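Local structure of probable amino acid aminotransferase (6Q1S) at residues B[18-26]-B[96-106]. The protein belongs to the class IV aminotransferase family and binds 4'-deoxy-4'-aminopyridoxal-5'-phosphate and 2-oxoglutaric acid. Residues are numbered along the deposited sequence; the frame is centred on the assembly and turned at random.
Sequences LLHADDLAA and SRGREGGSAPT
Asp23 and Arg99 face each other as a single antiparallel bridge, a non-hydrogen-bonded pair with CA atoms 4.1 Å apart. Backbone bonds flank it, from Glu100 N to Asp22 O and from Leu24 N to Gly98 O (2.8 Å). The Asp23 side chain caps the helix that starts at Leu24: with CG anti to its own N (chi1 -165°), OD1 receives Ala25 N through the anti lone pair at 2.9 Å. Ser96 OG donates to the same oxygen from the syn side at 2.8 Å and in turn accepts Gly98 N, closing an ST turn. These two donors hold the carboxylate in place, while Thr106 OG1 lies at 2.4 Å from Asp23 OD2, a donated bond too short for its length to be trusted. Further out, the Arg99 chain bends at chi3 (69°) and lays its guanidinium flat over the His20 ring, planes 10° apart. The same group forms a salt bridge with Asp22, NE reaching OD2 at 3.0 Å, though its individual hydrogen bonds are weak. Leu24 CD1 rests on Arg97 CB. Glu100 forms a salt bridge with Arg92 of the second subunit, and Ala21 O a hydrogen bond with Tyr108 OH of that subunit. An N-capped helix start is thus fastened to the loop joining antiparallel strands 89-96 and 106-113, a beta-hairpin connection in the antiparallel sheet of this class IV aminotransferase, at the dimer interface.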
loop_
_atom_site.group_PDB
_atom_site.type_symbol
_atom_site.label_atom_id
_atom_site.label_comp_id
_atom_site.label_asym_id
_atom_site.label_seq_id
_atom_site.Cartn_x
_atom_site.Cartn_y
_atom_site.Cartn_z
ATOM N N LEU B 18 17.635 -9.950 -7.444
ATOM C CA LEU B 18 16.690 -10.540 -8.385
ATOM C C LEU B 18 15.840 -9.511 -9.111
ATOM O O LEU B 18 15.576 -9.666 -10.306
ATOM C CB LEU B 18 15.774 -11.533 -7.663
ATOM C CG LEU B 18 14.646 -12.113 -8.519
ATOM C CD1 LEU B 18 15.204 -12.891 -9.699
ATOM C CD2 LEU B 18 13.735 -12.992 -7.678
ATOM N N LEU B 19 15.425 -8.451 -8.427
ATOM C CA LEU B 19 14.455 -7.511 -8.964
ATOM C C LEU B 19 15.150 -6.272 -9.509
ATOM O O LEU B 19 16.138 -5.795 -8.942
ATOM C CB LEU B 19 13.448 -7.108 -7.886
ATOM C CG LEU B 19 12.900 -8.290 -7.091
ATOM C CD1 LEU B 19 12.284 -7.821 -5.790
ATOM C CD2 LEU B 19 11.891 -9.055 -7.926
ATOM N N HIS B 20 14.624 -5.758 -10.615
ATOM C CA HIS B 20 15.126 -4.532 -11.206
ATOM C C HIS B 20 14.605 -3.318 -10.438
ATOM O O HIS B 20 13.670 -3.404 -9.639
ATOM C CB HIS B 20 14.726 -4.452 -12.677
ATOM C CG HIS B 20 15.312 -5.543 -13.518
ATOM N ND1 HIS B 20 16.375 -5.337 -14.371
ATOM C CD2 HIS B 20 14.989 -6.852 -13.629
ATOM C CE1 HIS B 20 16.678 -6.472 -14.976
ATOM N NE2 HIS B 20 15.852 -7.407 -14.543
ATOM N N ALA B 21 15.235 -2.170 -10.689
ATOM C CA ALA B 21 14.867 -0.950 -9.982
ATOM C C ALA B 21 13.499 -0.427 -10.396
ATOM O O ALA B 21 12.922 0.397 -9.678
ATOM C CB ALA B 21 15.923 0.130 -10.208
ATOM N N ASP B 22 12.975 -0.878 -11.535
ATOM C CA ASP B 22 11.696 -0.407 -12.048
ATOM C C ASP B 22 10.589 -1.446 -11.914
ATOM O O ASP B 22 9.537 -1.301 -12.547
ATOM C CB ASP B 22 11.836 0.025 -13.510
ATOM C CG ASP B 22 12.487 -1.035 -14.371
ATOM O OD1 ASP B 22 12.567 -0.833 -15.601
ATOM O OD2 ASP B 22 12.884 -2.085 -13.826
ATOM N N ASP B 23 10.798 -2.492 -11.117
ATOM C CA ASP B 23 9.742 -3.466 -10.878
ATOM C C ASP B 23 8.612 -2.803 -10.103
ATOM O O ASP B 23 8.851 -2.106 -9.113
ATOM C CB ASP B 23 10.286 -4.672 -10.113
ATOM C CG ASP B 23 9.343 -5.859 -10.146
ATOM O OD1 ASP B 23 8.272 -5.788 -9.506
ATOM O OD2 ASP B 23 9.664 -6.860 -10.820
ATOM N N LEU B 24 7.378 -3.010 -10.564
ATOM C CA LEU B 24 6.240 -2.318 -9.972
ATOM C C LEU B 24 5.974 -2.743 -8.534
ATOM O O LEU B 24 5.269 -2.031 -7.812
ATOM C CB LEU B 24 4.996 -2.539 -10.828
ATOM C CG LEU B 24 5.007 -1.728 -12.125
ATOM C CD1 LEU B 24 4.100 -2.358 -13.169
ATOM C CD2 LEU B 24 4.604 -0.288 -11.850
ATOM N N ALA B 25 6.527 -3.877 -8.096
ATOM C CA ALA B 25 6.425 -4.242 -6.688
ATOM C C ALA B 25 7.176 -3.262 -5.802
ATOM O O ALA B 25 6.754 -3.000 -4.670
ATOM C CB ALA B 25 6.954 -5.656 -6.466
ATOM N N ALA B 26 8.283 -2.714 -6.295
ATOM C CA ALA B 26 9.120 -1.829 -5.497
ATOM C C ALA B 26 8.738 -0.362 -5.640
ATOM O O ALA B 26 8.782 0.383 -4.656
ATOM C CB ALA B 26 10.589 -2.016 -5.879
ATOM N N SER B 96 4.174 -9.998 -8.677
ATOM C CA SER B 96 4.091 -8.585 -9.004
ATOM C C SER B 96 3.732 -8.391 -10.469
ATOM O O SER B 96 3.855 -9.305 -11.288
ATOM C CB SER B 96 5.419 -7.882 -8.708
ATOM O OG SER B 96 5.666 -6.846 -9.642
ATOM N N ARG B 97 3.293 -7.172 -10.791
ATOM C CA ARG B 97 2.912 -6.847 -12.160
ATOM C C ARG B 97 4.101 -6.820 -13.111
ATOM O O ARG B 97 3.896 -6.816 -14.330
ATOM C CB ARG B 97 2.174 -5.506 -12.194
ATOM C CG ARG B 97 1.266 -5.329 -13.407
ATOM C CD ARG B 97 0.348 -4.126 -13.251
ATOM N NE ARG B 97 -0.432 -4.185 -12.017
ATOM C CZ ARG B 97 -1.607 -4.797 -11.903
ATOM N NH1 ARG B 97 -2.150 -5.403 -12.951
ATOM N NH2 ARG B 97 -2.243 -4.801 -10.741
ATOM N N GLY B 98 5.323 -6.804 -12.598
ATOM C CA GLY B 98 6.495 -6.794 -13.447
ATOM C C GLY B 98 7.111 -5.418 -13.573
ATOM O O GLY B 98 6.807 -4.480 -12.830
ATOM N N ARG B 99 8.019 -5.313 -14.539
ATOM C CA ARG B 99 8.714 -4.061 -14.783
ATOM C C ARG B 99 7.777 -3.059 -15.450
ATOM O O ARG B 99 6.819 -3.430 -16.132
ATOM C CB ARG B 99 9.945 -4.312 -15.655
ATOM C CG ARG B 99 11.044 -5.065 -14.920
ATOM C CD ARG B 99 12.272 -5.327 -15.779
ATOM N NE ARG B 99 13.010 -4.107 -16.094
ATOM C CZ ARG B 99 14.129 -4.080 -16.810
ATOM N NH1 ARG B 99 14.640 -5.208 -17.280
ATOM N NH2 ARG B 99 14.744 -2.928 -17.047
ATOM N N GLU B 100 8.054 -1.774 -15.234
ATOM C CA GLU B 100 7.272 -0.726 -15.875
ATOM C C GLU B 100 7.500 -0.742 -17.382
ATOM O O GLU B 100 8.642 -0.699 -17.849
ATOM C CB GLU B 100 7.630 0.643 -15.301
ATOM C CG GLU B 100 6.838 1.784 -15.921
ATOM C CD GLU B 100 7.211 3.137 -15.348
ATOM O OE1 GLU B 100 8.041 3.182 -14.416
ATOM O OE2 GLU B 100 6.672 4.154 -15.832
ATOM N N GLY B 101 6.408 -0.790 -18.144
ATOM C CA GLY B 101 6.476 -0.892 -19.585
ATOM C C GLY B 101 6.643 -2.295 -20.123
ATOM O O GLY B 101 6.410 -2.515 -21.318
ATOM N N GLY B 102 7.035 -3.253 -19.286
ATOM C CA GLY B 102 7.139 -4.633 -19.705
ATOM C C GLY B 102 5.808 -5.348 -19.608
ATOM O O GLY B 102 4.796 -4.802 -19.171
ATOM N N SER B 103 5.816 -6.609 -20.030
ATOM C CA SER B 103 4.607 -7.425 -20.058
ATOM C C SER B 103 4.643 -8.595 -19.092
ATOM O O SER B 103 3.628 -8.895 -18.460
ATOM C CB SER B 103 4.361 -7.953 -21.476
ATOM O OG SER B 103 3.139 -8.670 -21.543
ATOM N N ALA B 104 5.777 -9.268 -18.964
ATOM C CA ALA B 104 5.856 -10.434 -18.095
ATOM C C ALA B 104 5.764 -10.009 -16.635
ATOM O O ALA B 104 6.509 -9.122 -16.204
ATOM C CB ALA B 104 7.154 -11.197 -18.342
ATOM N N PRO B 105 4.866 -10.598 -15.850
ATOM C CA PRO B 105 4.813 -10.281 -14.422
ATOM C C PRO B 105 5.934 -10.965 -13.656
ATOM O O PRO B 105 6.451 -12.009 -14.055
ATOM C CB PRO B 105 3.440 -10.818 -13.997
ATOM C CG PRO B 105 3.163 -11.920 -14.950
ATOM C CD PRO B 105 3.783 -11.507 -16.260
ATOM N N THR B 106 6.300 -10.357 -12.530
ATOM C CA THR B 106 7.337 -10.893 -11.659
ATOM C C THR B 106 6.718 -11.893 -10.690
ATOM O O THR B 106 5.682 -11.615 -10.080
ATOM C CB THR B 106 8.035 -9.772 -10.889
ATOM O OG1 THR B 106 8.518 -8.783 -11.810
ATOM C CG2 THR B 106 9.206 -10.323 -10.090
#